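Local atomic coordinates of transcriptional regulator (Mesorhizobium loti, PDB entry 3BHQ), a protein that probably binds regulatory DNA as a TetR-family transcription factor, pairing a helix-turn-helix domain with an all-helical C-terminal domain. Residues 20-25 against 61-66; 24-29 against 105-110; 94-99 against 193-198; 110-115 against 173-178; 143-148 against 160-165. One frame throughout, in Å; residues are numbered along the deposited sequence. Where two conformers were deposited one is given.

Contact 1: residues 20-25 against 61-66; sequences AATAAF and GEVVLS
V63 drives its forked side chain at the face of helix 9-28 that carries A21, T22 and F25. CG1 faces T22, 3.3 Å from OG1, and also reaches T22 CB and CG2. CG2 leans to A21 and F25: it comes within 3.7 Å of A21 CB and meets the F25 ring at its edge, near the ring plane, with CD2 at 4.1 Å. T22 OG1 borders both methyls. The first torsion of V63 sets CG1 opposite the backbone N (chi1 162°), which turns CG2 beside that N and toward A21 and F25. No direct hydrogen bond crosses the contact. Instead one water donates to both T22 OG1 (2.7 Å) and V63 O (3.0 Å), while T22 OG1 is also bonded to I18 O within its own helix. F60 stacks on F25, and I38 of helix 35-42 packs on A21. The axes of the short segments cross at -103°, 9.5 Å apart, and V63 alone of residues 61-66 makes the side-chain contacts. Such a steep crossing of the first helix over the long connecting helix 56-83 belongs to the TetR-type helix-turn-helix domain, whose H-T-H motif is predicted at residues 34-53.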
# COMPACT_ATOMS: atom_id res chain seq x y z
N ALA A 20 1.04 8.51 24.89
CA ALA A 20 0.12 7.56 25.50
C ALA A 20 -1.02 7.17 24.59
O ALA A 20 -1.39 6.01 24.48
CB ALA A 20 -0.43 8.14 26.83
N ALA A 21 -1.58 8.16 23.88
CA ALA A 21 -2.69 7.91 22.97
C ALA A 21 -2.26 7.02 21.81
O ALA A 21 -3.00 6.17 21.40
CB ALA A 21 -3.28 9.24 22.46
N THR A 22 -1.06 7.28 21.32
CA THR A 22 -0.50 6.49 20.19
C THR A 22 -0.38 5.02 20.55
O THR A 22 -0.88 4.14 19.84
CB THR A 22 0.87 7.00 19.75
OG1 THR A 22 0.82 8.40 19.39
CG2 THR A 22 1.39 6.20 18.53
N ALA A 23 0.18 4.77 21.73
CA ALA A 23 0.30 3.38 22.22
C ALA A 23 -1.07 2.73 22.46
O ALA A 23 -1.29 1.56 22.14
CB ALA A 23 1.15 3.34 23.50
N ALA A 24 -1.99 3.49 23.07
CA ALA A 24 -3.34 3.00 23.38
C ALA A 24 -4.13 2.63 22.14
O ALA A 24 -4.73 1.55 22.06
CB ALA A 24 -4.13 4.04 24.25
N PHE A 25 -4.16 3.55 21.16
CA PHE A 25 -4.82 3.25 19.89
C PHE A 25 -4.21 2.03 19.18
O PHE A 25 -4.96 1.19 18.71
CB PHE A 25 -4.82 4.46 18.94
CG PHE A 25 -5.68 5.62 19.38
CD1 PHE A 25 -7.00 5.41 19.79
CD2 PHE A 25 -5.21 6.93 19.31
CE1 PHE A 25 -7.80 6.47 20.19
CE2 PHE A 25 -6.02 8.02 19.70
CZ PHE A 25 -7.32 7.78 20.13
N GLY A 61 -6.37 12.32 15.47
CA GLY A 61 -5.81 13.16 14.43
C GLY A 61 -4.45 13.72 14.81
O GLY A 61 -3.52 13.74 13.99
N GLU A 62 -4.30 14.17 16.05
CA GLU A 62 -2.99 14.63 16.55
C GLU A 62 -1.92 13.52 16.60
O GLU A 62 -0.74 13.80 16.41
CB GLU A 62 -3.15 15.33 17.91
CG GLU A 62 -3.86 16.64 17.77
CD GLU A 62 -2.98 17.71 17.10
OE1 GLU A 62 -1.79 17.89 17.45
OE2 GLU A 62 -3.49 18.40 16.25
N VAL A 63 -2.34 12.29 16.95
CA VAL A 63 -1.44 11.12 16.93
C VAL A 63 -0.90 10.94 15.51
O VAL A 63 0.32 10.77 15.32
CB VAL A 63 -2.17 9.86 17.40
CG1 VAL A 63 -1.45 8.56 16.99
CG2 VAL A 63 -2.37 9.93 18.93
N VAL A 64 -1.79 10.99 14.53
CA VAL A 64 -1.37 10.82 13.10
C VAL A 64 -0.38 11.90 12.71
O VAL A 64 0.69 11.63 12.16
CB VAL A 64 -2.56 10.74 12.12
CG1 VAL A 64 -2.08 10.78 10.65
CG2 VAL A 64 -3.44 9.50 12.43
N LEU A 65 -0.71 13.15 13.02
CA LEU A 65 0.20 14.25 12.69
C LEU A 65 1.55 14.15 13.40
O LEU A 65 2.58 14.46 12.79
CB LEU A 65 -0.44 15.61 12.95
CG LEU A 65 -1.64 15.95 12.11
CD1 LEU A 65 -2.28 17.26 12.65
CD2 LEU A 65 -1.26 16.11 10.64
N SER A 66 1.57 13.76 14.67
CA SER A 66 2.83 13.61 15.42
C SER A 66 3.72 12.53 14.81
O SER A 66 4.91 12.74 14.64
CB SER A 66 2.56 13.25 16.90
OG SER A 66 3.77 13.15 17.64
O HOH W 1 2.16 9.75 17.51

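Contact 2: residues 24-29 against 105-110; sequences AFISKG and DEELLK. With EDO (1,2-ethanediol), chain E; EDO (1,2-ethanediol), chain K.
E107 OE2 receives K110 NZ at 2.9 Å in a salt bridge between residues one helical turn apart, and this joined pair is the surface on which I26 rests. The ammonium comes in on the syn side of OE2, 19° out of the carboxylate plane, while OE1 of E107 faces I26, 3.3 Å from its CG2. CG2 of the isoleucine also lies against the aliphatic part of K110, 3.6 Å from CD, the two side chains running at about a right angle. The other branch of I26 ends in CD1, 3.5 Å from the backbone oxygen of E107. The glutamate comes within range because its chain folds back at chi2 (-52°), whereas K110 stays extended beyond CG and carries its charge past the isoleucine. Nothing polar is exchanged across the contact itself. D105 caps the start of the second helix, its OD2 taking L108 N at 3.1 Å. On the far side of helix 9-28, K28 NZ is bonded to S27 OG at 2.8 Å and to one 1,2-ethanediol, probably from the crystallisation liquor. The contact lies at the surface, with E107 exposed and I26 and K110 partly so, and joins the C-terminal end of helix 9-28 to the start of helix 106-117; L108 of the latter turns to helix 56-83, and L109 packs on helix 159-181.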
# COMPACT_ATOMS: atom_id res chain seq x y z
N ALA A 24 -1.99 3.49 23.07
CA ALA A 24 -3.34 3.00 23.38
C ALA A 24 -4.13 2.63 22.14
O ALA A 24 -4.73 1.55 22.06
CB ALA A 24 -4.13 4.04 24.25
N PHE A 25 -4.16 3.55 21.16
CA PHE A 25 -4.82 3.25 19.89
C PHE A 25 -4.21 2.03 19.18
O PHE A 25 -4.96 1.19 18.71
CB PHE A 25 -4.82 4.46 18.94
CG PHE A 25 -5.68 5.62 19.38
CD1 PHE A 25 -7.00 5.41 19.79
CD2 PHE A 25 -5.21 6.93 19.31
CE1 PHE A 25 -7.80 6.47 20.19
CE2 PHE A 25 -6.02 8.02 19.70
CZ PHE A 25 -7.32 7.78 20.13
N ILE A 26 -2.89 1.93 19.15
CA ILE A 26 -2.23 0.75 18.53
C ILE A 26 -2.59 -0.54 19.26
O ILE A 26 -2.95 -1.53 18.63
CB ILE A 26 -0.71 0.95 18.42
CG1 ILE A 26 -0.43 2.00 17.34
CG2 ILE A 26 0.01 -0.41 18.13
CD1 ILE A 26 1.00 2.50 17.23
N SER A 27 -2.59 -0.49 20.58
CA SER A 27 -2.89 -1.66 21.39
C SER A 27 -4.36 -2.09 21.38
O SER A 27 -4.65 -3.27 21.32
CB SER A 27 -2.42 -1.40 22.84
OG SER A 27 -2.70 -2.49 23.69
N LYS A 28 -5.27 -1.13 21.43
CA LYS A 28 -6.69 -1.42 21.64
C LYS A 28 -7.61 -1.06 20.49
O LYS A 28 -8.78 -1.48 20.51
CB LYS A 28 -7.16 -0.63 22.86
CG LYS A 28 -6.34 -0.80 24.13
CD LYS A 28 -6.45 -2.18 24.68
CE LYS A 28 -5.77 -2.29 26.06
NZ LYS A 28 -4.28 -2.08 25.98
N GLY A 29 -7.12 -0.26 19.55
CA GLY A 29 -7.96 0.31 18.51
C GLY A 29 -8.73 1.49 19.08
O GLY A 29 -8.79 1.71 20.31
N ASP A 105 8.97 -0.25 10.42
CA ASP A 105 8.89 -0.34 11.86
C ASP A 105 7.50 -0.91 12.22
O ASP A 105 6.48 -0.47 11.69
CB ASP A 105 8.98 1.03 12.50
CG ASP A 105 8.79 0.98 13.99
OD1 ASP A 105 9.71 0.59 14.72
OD2 ASP A 105 7.69 1.31 14.44
N GLU A 106 7.50 -1.89 13.11
CA GLU A 106 6.28 -2.63 13.44
C GLU A 106 5.15 -1.76 13.98
O GLU A 106 4.01 -1.90 13.56
CB GLU A 106 6.63 -3.77 14.41
CG GLU A 106 5.48 -4.72 14.75
CD GLU A 106 4.94 -5.53 13.54
OE1 GLU A 106 5.62 -5.63 12.48
OE2 GLU A 106 3.81 -6.08 13.66
N GLU A 107 5.47 -0.83 14.88
CA GLU A 107 4.44 0.03 15.44
C GLU A 107 3.87 0.98 14.41
O GLU A 107 2.67 1.23 14.39
CB GLU A 107 4.93 0.73 16.71
CG GLU A 107 5.38 -0.26 17.85
CD GLU A 107 4.33 -1.33 18.20
OE1 GLU A 107 3.21 -0.95 18.59
OE2 GLU A 107 4.61 -2.56 18.08
N LEU A 108 4.72 1.48 13.50
CA LEU A 108 4.29 2.34 12.42
C LEU A 108 3.33 1.58 11.47
O LEU A 108 2.32 2.12 11.04
CB LEU A 108 5.49 2.92 11.64
CG LEU A 108 5.20 3.95 10.58
CD1 LEU A 108 4.55 5.19 11.21
CD2 LEU A 108 6.45 4.34 9.85
N LEU A 109 3.63 0.32 11.18
CA LEU A 109 2.75 -0.50 10.33
C LEU A 109 1.39 -0.72 10.99
O LEU A 109 0.37 -0.67 10.30
CB LEU A 109 3.41 -1.84 10.01
CG LEU A 109 4.72 -1.81 9.21
CD1 LEU A 109 5.34 -3.21 9.14
CD2 LEU A 109 4.50 -1.32 7.84
N LYS A 110 1.39 -0.94 12.30
CA LYS A 110 0.11 -1.08 13.04
C LYS A 110 -0.72 0.20 12.93
O LYS A 110 -1.93 0.15 12.67
CB LYS A 110 0.34 -1.46 14.49
CG LYS A 110 0.92 -2.90 14.72
CD LYS A 110 1.31 -3.13 16.21
CE LYS A 110 1.92 -4.51 16.39
NZ LYS A 110 2.63 -4.64 17.73
C1 EDO E . -1.50 0.25 25.63
O1 EDO E . -0.18 0.18 26.18
C2 EDO E . -2.37 1.21 26.44
O2 EDO E . -3.74 0.80 26.47
C1 EDO K . -6.33 -2.76 17.19
O1 EDO K . -6.94 -3.20 15.98
C2 EDO K . -5.65 -3.92 17.90
O2 EDO K . -6.52 -4.42 18.92

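Contact 3: residues 94-99 against 193-198; sequences QLARRL and RHADAS
A96 and A195 touch methyl to methyl, CB to CB at 3.7 Å, where two helices of the all-helical TetR-type C-terminal domain pack closely. Their small side chains point at each other from the pair of residues whose CA atoms are nearest, 5.3 Å apart, and the axes of the short segments come to 8.6 Å with an angle of 131° between their directions. A195 CB is shared: R97 CG also lies 3.7 Å from it, so the CG methylene of the arginine extends the apolar patch before its charged end reaches across to D196. Both alanines are buried, with L170 and V199 packed on A96 and I100 on A195.

The outer part is looser and polar. R97 and D196 are both partly exposed, and the arginine grips the carboxylate side-on in a salt bridge: NE reaches OD1 at 3.3 Å and NH2 reaches OD2 at 3.1 Å, the latter with an N-H...O angle of 159°. Both oxygens use their syn lone pairs, and the two flat groups are only 26° from coplanar. The straight run of R97 from CG to NE brings that edge of its guanidinium over to helix 188-206. A long, weak ion pair from R97 NH1 to E192 is added to this grip. Within helix 188-206, H194 O accepts two donors from one residue, S198 OG at 2.9 Å and S198 N at 3.1 Å, arriving from opposite faces of the carbonyl plane.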
# COMPACT_ATOMS: atom_id res chain seq x y z
N GLN A 94 22.82 3.39 1.34
CA GLN A 94 22.65 3.77 2.75
C GLN A 94 21.30 4.40 3.01
O GLN A 94 20.66 4.08 4.01
CB GLN A 94 23.84 4.64 3.25
CG GLN A 94 25.16 3.90 3.27
CD GLN A 94 25.10 2.65 4.16
OE1 GLN A 94 24.75 2.75 5.33
NE2 GLN A 94 25.41 1.50 3.60
N LEU A 95 20.84 5.26 2.11
CA LEU A 95 19.50 5.86 2.25
C LEU A 95 18.41 4.79 2.20
O LEU A 95 17.52 4.77 3.07
CB LEU A 95 19.23 6.90 1.15
CG LEU A 95 17.84 7.54 1.05
CD1 LEU A 95 17.54 8.23 2.40
CD2 LEU A 95 17.73 8.52 -0.09
N ALA A 96 18.49 3.93 1.19
CA ALA A 96 17.47 2.85 1.00
C ALA A 96 17.38 1.93 2.20
O ALA A 96 16.28 1.58 2.64
CB ALA A 96 17.77 2.04 -0.23
N ARG A 97 18.52 1.53 2.74
CA ARG A 97 18.55 0.68 3.93
C ARG A 97 17.89 1.36 5.13
O ARG A 97 17.11 0.72 5.86
CB ARG A 97 19.99 0.26 4.26
CG ARG A 97 20.61 -0.67 3.22
CD ARG A 97 22.10 -0.77 3.45
NE ARG A 97 22.80 -1.53 2.41
CZ ARG A 97 24.09 -1.90 2.50
NH1 ARG A 97 24.82 -1.64 3.59
NH2 ARG A 97 24.66 -2.58 1.51
N ARG A 98 18.14 2.67 5.33
CA ARG A 98 17.51 3.42 6.43
C ARG A 98 16.01 3.59 6.20
O ARG A 98 15.23 3.47 7.15
CB ARG A 98 18.16 4.80 6.63
CG ARG A 98 19.60 4.77 7.10
CD ARG A 98 19.76 4.34 8.58
NE ARG A 98 19.20 5.33 9.51
CZ ARG A 98 18.04 5.25 10.19
NH1 ARG A 98 17.71 6.26 10.99
NH2 ARG A 98 17.22 4.20 10.10
N LEU A 99 15.60 3.87 4.95
CA LEU A 99 14.16 4.03 4.61
C LEU A 99 13.39 2.77 4.92
O LEU A 99 12.29 2.84 5.49
CB LEU A 99 13.95 4.39 3.13
CG LEU A 99 14.42 5.74 2.61
CD1 LEU A 99 14.19 5.80 1.09
CD2 LEU A 99 13.71 6.91 3.33
N ARG A 193 20.16 -6.78 0.77
CA ARG A 193 20.06 -7.28 -0.61
C ARG A 193 18.92 -6.61 -1.37
O ARG A 193 19.04 -6.29 -2.56
CB ARG A 193 19.88 -8.80 -0.69
CG ARG A 193 21.13 -9.63 -0.45
CD ARG A 193 20.98 -11.01 -1.09
NE ARG A 193 19.79 -11.71 -0.58
CZ ARG A 193 19.71 -12.36 0.59
NH1 ARG A 193 20.75 -12.45 1.43
NH2 ARG A 193 18.55 -12.94 0.92
N HIS A 194 17.81 -6.41 -0.65
CA HIS A 194 16.61 -5.79 -1.22
C HIS A 194 16.83 -4.31 -1.57
O HIS A 194 16.53 -3.88 -2.67
CB HIS A 194 15.42 -5.92 -0.27
CG HIS A 194 14.14 -5.45 -0.88
ND1 HIS A 194 13.46 -6.21 -1.81
CD2 HIS A 194 13.44 -4.30 -0.75
CE1 HIS A 194 12.39 -5.56 -2.20
NE2 HIS A 194 12.37 -4.38 -1.60
N ALA A 195 17.32 -3.56 -0.59
CA ALA A 195 17.62 -2.15 -0.80
C ALA A 195 18.62 -1.98 -1.97
O ALA A 195 18.39 -1.16 -2.86
CB ALA A 195 18.18 -1.54 0.50
N ASP A 196 19.67 -2.80 -2.00
CA ASP A 196 20.70 -2.68 -3.03
C ASP A 196 20.22 -2.99 -4.43
O ASP A 196 20.60 -2.31 -5.38
CB ASP A 196 21.93 -3.52 -2.70
CG ASP A 196 22.60 -3.11 -1.41
OD1 ASP A 196 22.20 -2.13 -0.73
OD2 ASP A 196 23.53 -3.85 -1.05
N ALA A 197 19.39 -4.03 -4.56
CA ALA A 197 18.78 -4.36 -5.83
C ALA A 197 17.86 -3.22 -6.34
O ALA A 197 17.87 -2.90 -7.52
CB ALA A 197 17.99 -5.69 -5.71
N SER A 198 17.12 -2.59 -5.43
CA SER A 198 16.24 -1.45 -5.77
C SER A 198 17.08 -0.25 -6.27
O SER A 198 16.74 0.43 -7.23
CB SER A 198 15.38 -1.01 -4.58
OG SER A 198 14.67 -2.11 -4.02

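Contact 4: residues 110-115 against 173-178; sequences KLRRLI and IPMNEA. With EDO (1,2-ethanediol), chain G.
M175, deposited as selenomethionine, reaches toward R112 from the opposite direction and can be traced atom by atom. CB passes a bound 1,2-ethanediol, probably from the crystallisation liquor, and CG lies 3.6 Å from its O2. CG is also 4.0 Å from R112 CZ. Bends at chi2 (60°) and chi3 (72°) then lay SE over the centre of one face of the R112 guanidinium, 3.7 Å above the plane, and the terminal CE ends 4.1 Å from R112 NE. R112 was modelled in two conformers, so this placement over the face describes one of them. R113 works differently: NH2 donates to A178 O at 3.1 Å, with the oxygen in the guanidinium plane and the donor tilted 29° from the carbonyl plane. Its NH1 is bonded to M179 O and to I116 O of the second subunit, so the arginine joins a helix end to the dimer interface. N176 OD1 takes the diol O2 at 2.8 Å and R112 NH2 of the second subunit, while ND2 holds W172 O. A leucine in place of N176 would probably deprive R112 of the second subunit, and the diol, of an acceptor and leave W172 O without the ND2 donor. Helix 106-117 packs against helix 56-83 through L111 and I115, against helix 159-181 here, and meets the second subunit through R113.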
# COMPACT_ATOMS: atom_id res chain seq x y z
N LYS A 110 1.39 -0.94 12.30
CA LYS A 110 0.11 -1.08 13.04
C LYS A 110 -0.72 0.20 12.93
O LYS A 110 -1.93 0.15 12.67
CB LYS A 110 0.34 -1.46 14.49
CG LYS A 110 0.92 -2.90 14.72
CD LYS A 110 1.31 -3.13 16.21
CE LYS A 110 1.92 -4.51 16.39
NZ LYS A 110 2.63 -4.64 17.73
N LEU A 111 -0.07 1.35 13.08
CA LEU A 111 -0.78 2.63 12.94
C LEU A 111 -1.32 2.80 11.49
O LEU A 111 -2.47 3.27 11.30
CB LEU A 111 0.13 3.81 13.32
CG LEU A 111 -0.53 5.19 13.36
CD1 LEU A 111 -1.65 5.26 14.42
CD2 LEU A 111 0.51 6.33 13.56
N ARG A 112 -0.52 2.46 10.47
CA ARG A 112 -0.98 2.53 9.08
C ARG A 112 -2.26 1.72 8.88
O ARG A 112 -3.21 2.20 8.24
CB ARG A 112 0.11 2.08 8.08
CG ARG A 112 0.82 3.22 7.31
CD ARG A 112 2.02 2.64 6.53
NE ARG A 112 2.30 3.08 5.13
CZ ARG A 112 1.80 2.52 4.03
NH1 ARG A 112 0.88 1.56 4.10
NH2 ARG A 112 2.21 2.93 2.81
N ARG A 113 -2.28 0.49 9.40
CA ARG A 113 -3.48 -0.36 9.28
C ARG A 113 -4.72 0.32 9.89
O ARG A 113 -5.81 0.27 9.30
CB ARG A 113 -3.25 -1.71 9.96
CG ARG A 113 -4.39 -2.71 9.77
CD ARG A 113 -4.15 -4.06 10.43
NE ARG A 113 -2.80 -4.57 10.14
CZ ARG A 113 -2.40 -5.10 8.99
NH1 ARG A 113 -3.21 -5.19 7.94
NH2 ARG A 113 -1.15 -5.51 8.86
N LEU A 114 -4.54 0.93 11.06
CA LEU A 114 -5.66 1.62 11.73
C LEU A 114 -6.18 2.80 10.92
O LEU A 114 -7.40 3.01 10.84
CB LEU A 114 -5.30 2.06 13.16
CG LEU A 114 -4.98 0.96 14.15
CD1 LEU A 114 -4.61 1.55 15.49
CD2 LEU A 114 -6.14 0.00 14.30
N ILE A 115 -5.25 3.58 10.36
CA ILE A 115 -5.62 4.73 9.54
C ILE A 115 -6.46 4.25 8.34
O ILE A 115 -7.51 4.80 8.07
CB ILE A 115 -4.37 5.50 9.09
CG1 ILE A 115 -3.70 6.18 10.31
CG2 ILE A 115 -4.75 6.50 7.98
CD1 ILE A 115 -2.20 6.63 10.06
N ILE A 173 6.87 -4.79 -2.55
CA ILE A 173 6.72 -6.12 -1.96
C ILE A 173 6.64 -6.07 -0.42
O ILE A 173 5.65 -6.50 0.15
CB ILE A 173 7.75 -7.14 -2.51
CG1 ILE A 173 7.40 -7.49 -3.96
CG2 ILE A 173 7.78 -8.41 -1.67
CD1 ILE A 173 8.42 -8.39 -4.68
N PRO A 174 7.67 -5.53 0.26
CA PRO A 174 7.57 -5.58 1.74
C PRO A 174 6.38 -4.89 2.39
O PRO A 174 5.81 -5.45 3.35
CB PRO A 174 8.92 -5.00 2.20
CG PRO A 174 9.59 -4.52 1.07
CD PRO A 174 8.94 -4.95 -0.18
N MSE A 175 6.00 -3.72 1.87
CA MSE A 175 4.87 -2.99 2.46
C MSE A 175 3.55 -3.72 2.25
O MSE A 175 2.74 -3.88 3.15
CB MSE A 175 4.79 -1.55 1.93
CG MSE A 175 3.76 -0.70 2.59
SE MSE A 175 3.98 -0.49 4.46
CE MSE A 175 5.41 0.60 4.34
N ASN A 176 3.33 -4.21 1.03
CA ASN A 176 2.10 -4.99 0.79
C ASN A 176 2.10 -6.32 1.55
O ASN A 176 1.06 -6.74 2.07
CB ASN A 176 1.86 -5.17 -0.71
CG ASN A 176 1.37 -3.90 -1.34
OD1 ASN A 176 0.26 -3.46 -1.03
ND2 ASN A 176 2.21 -3.25 -2.16
N GLU A 177 3.25 -6.97 1.62
CA GLU A 177 3.35 -8.21 2.40
C GLU A 177 2.95 -7.94 3.87
O GLU A 177 2.19 -8.73 4.43
CB GLU A 177 4.74 -8.81 2.27
CG GLU A 177 4.85 -10.15 3.01
CD GLU A 177 6.15 -10.89 2.77
OE1 GLU A 177 7.10 -10.35 2.19
OE2 GLU A 177 6.20 -12.06 3.16
N ALA A 178 3.41 -6.82 4.43
CA ALA A 178 3.04 -6.47 5.82
C ALA A 178 1.59 -6.15 5.96
O ALA A 178 0.93 -6.61 6.90
CB ALA A 178 3.84 -5.33 6.32
C1 EDO G . 0.11 0.07 -1.30
O1 EDO G . -1.23 0.09 -0.78
C2 EDO G . 1.09 -0.06 -0.16
O2 EDO G . 0.82 -1.26 0.60

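Contact 5: residues 143-148 against 160-165; sequences SCFQKL and YLAASH
F145 and A163 have the nearest CA atoms, 7.7 Å apart, and the F145 ring bridges the distance between the backbones. Its CE2 lies 3.7 Å from A163 CA and 3.9 Å from A162 C, that carbonyl carbon sitting at the ring edge, in the ring plane. CD2 meets A162 CB at 4.1 Å, and A163 CB is 4.2 Å from CE2. Turning CG opposite its own carbonyl carbon (chi1 -70°) is what aims the ring at helix 159-181. There the absence of long side chains at A162 and A163 lets the CD2-CE2 side of the ring come right up to the main chain. F202 meets the same ring with planes about 40° apart, and I154, T156, P159 and L166 also touch it. An alanine in place of F145 is likely to open a gap between the two helices and leave A162, A163 and F202 without their common partner. Behind the alanines, S164 OG donates to L161 O at 2.7 Å, in the carbonyl plane and on a lone pair, and H165 N shares that oxygen, so the buried hydroxyl is satisfied within its own helix. Across the contact no hydrogen bond or charge takes part; cohesion between these segments therefore rests on apolar packing and on the fit of the ring to the backbone.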
# COMPACT_ATOMS: atom_id res chain seq x y z
N SER A 143 13.41 17.14 -3.32
CA SER A 143 14.28 18.30 -3.11
C SER A 143 15.74 17.87 -3.10
O SER A 143 16.59 18.49 -3.75
CB SER A 143 13.90 19.07 -1.83
OG SER A 143 14.72 20.20 -1.70
N CYS A 144 16.02 16.75 -2.43
CA CYS A 144 17.37 16.16 -2.41
C CYS A 144 17.85 15.75 -3.83
O CYS A 144 18.97 16.06 -4.23
CB CYS A 144 17.42 14.98 -1.43
SG CYS A 144 18.84 13.93 -1.57
N PHE A 145 16.99 15.06 -4.58
CA PHE A 145 17.34 14.65 -5.95
C PHE A 145 17.55 15.83 -6.92
O PHE A 145 18.38 15.73 -7.84
CB PHE A 145 16.27 13.73 -6.55
CG PHE A 145 16.19 12.35 -5.95
CD1 PHE A 145 17.15 11.82 -5.05
CD2 PHE A 145 15.17 11.51 -6.40
CE1 PHE A 145 17.02 10.49 -4.57
CE2 PHE A 145 15.07 10.18 -5.94
CZ PHE A 145 15.97 9.68 -5.03
N GLN A 146 16.79 16.90 -6.72
CA GLN A 146 16.95 18.11 -7.56
C GLN A 146 18.33 18.71 -7.37
O GLN A 146 18.99 19.08 -8.36
CB GLN A 146 15.88 19.17 -7.25
CG GLN A 146 15.95 20.44 -8.15
CD GLN A 146 15.79 20.10 -9.62
OE1 GLN A 146 14.70 19.74 -10.07
NE2 GLN A 146 16.89 20.23 -10.38
N LYS A 147 18.74 18.81 -6.11
CA LYS A 147 20.08 19.31 -5.77
C LYS A 147 21.17 18.39 -6.32
O LYS A 147 22.15 18.86 -6.89
CB LYS A 147 20.23 19.53 -4.26
CG LYS A 147 19.31 20.64 -3.74
CD LYS A 147 19.28 20.72 -2.22
CE LYS A 147 18.12 21.59 -1.75
NZ LYS A 147 17.95 21.56 -0.27
N LEU A 148 20.97 17.07 -6.21
CA LEU A 148 21.92 16.11 -6.79
C LEU A 148 21.97 16.21 -8.32
O LEU A 148 23.03 16.02 -8.91
CB LEU A 148 21.60 14.66 -6.36
CG LEU A 148 21.83 14.34 -4.89
CD1 LEU A 148 21.21 13.01 -4.54
CD2 LEU A 148 23.33 14.37 -4.54
N TYR A 160 10.19 14.43 -8.08
CA TYR A 160 9.10 13.84 -7.27
C TYR A 160 8.73 12.46 -7.86
O TYR A 160 8.54 11.49 -7.11
CB TYR A 160 7.84 14.74 -7.19
CG TYR A 160 6.77 14.32 -6.18
CD1 TYR A 160 5.67 13.52 -6.54
CD2 TYR A 160 6.83 14.76 -4.85
CE1 TYR A 160 4.67 13.15 -5.57
CE2 TYR A 160 5.87 14.41 -3.92
CZ TYR A 160 4.79 13.62 -4.27
OH TYR A 160 3.88 13.29 -3.30
N LEU A 161 8.62 12.38 -9.19
CA LEU A 161 8.32 11.08 -9.85
C LEU A 161 9.43 10.08 -9.56
O LEU A 161 9.14 8.93 -9.17
CB LEU A 161 8.13 11.25 -11.35
CG LEU A 161 7.77 9.98 -12.16
CD1 LEU A 161 6.47 9.42 -11.73
CD2 LEU A 161 7.73 10.29 -13.64
N ALA A 162 10.67 10.53 -9.69
CA ALA A 162 11.88 9.71 -9.44
C ALA A 162 11.88 9.24 -7.99
O ALA A 162 12.16 8.07 -7.72
CB ALA A 162 13.12 10.46 -9.74
N ALA A 163 11.51 10.11 -7.06
CA ALA A 163 11.39 9.72 -5.66
C ALA A 163 10.35 8.62 -5.50
O ALA A 163 10.63 7.60 -4.85
CB ALA A 163 11.07 10.95 -4.75
N SER A 164 9.16 8.77 -6.13
CA SER A 164 8.12 7.73 -6.01
C SER A 164 8.62 6.40 -6.62
O SER A 164 8.26 5.35 -6.12
CB SER A 164 6.79 8.15 -6.66
OG SER A 164 6.84 8.05 -8.07
N HIS A 165 9.45 6.48 -7.67
CA HIS A 165 10.03 5.25 -8.27
C HIS A 165 10.97 4.53 -7.33
O HIS A 165 10.90 3.30 -7.21
CB HIS A 165 10.69 5.54 -9.61
CG HIS A 165 9.71 5.89 -10.69
ND1 HIS A 165 10.10 6.41 -11.89
CD2 HIS A 165 8.36 5.83 -10.71
CE1 HIS A 165 9.04 6.59 -12.65
NE2 HIS A 165 7.97 6.25 -11.96

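Contacts 1 and 2 use overlapping segments of helix 9-28, sharing A24 and F25, with centres 9 Å apart, so that one helix meets both the connecting helix 56-83 and the C-terminal domain. Contacts 2 and 4 have centres 11 Å apart and share helix 106-117; L114 CD1 approaches F25 O at 3.3 Å, and L109 CD2 approaches M175 SE at 3.5 Å. Contact 4 also touches the second subunit, which contacts 1 and 2 do not. Contact 3 touches contact 4 where H194 NE2 meets P174 CD at 3.8 Å. Contact 5, its centre about 30 Å from that of contact 1, shares helix 159-181 with contact 4 and likewise touches the second subunit.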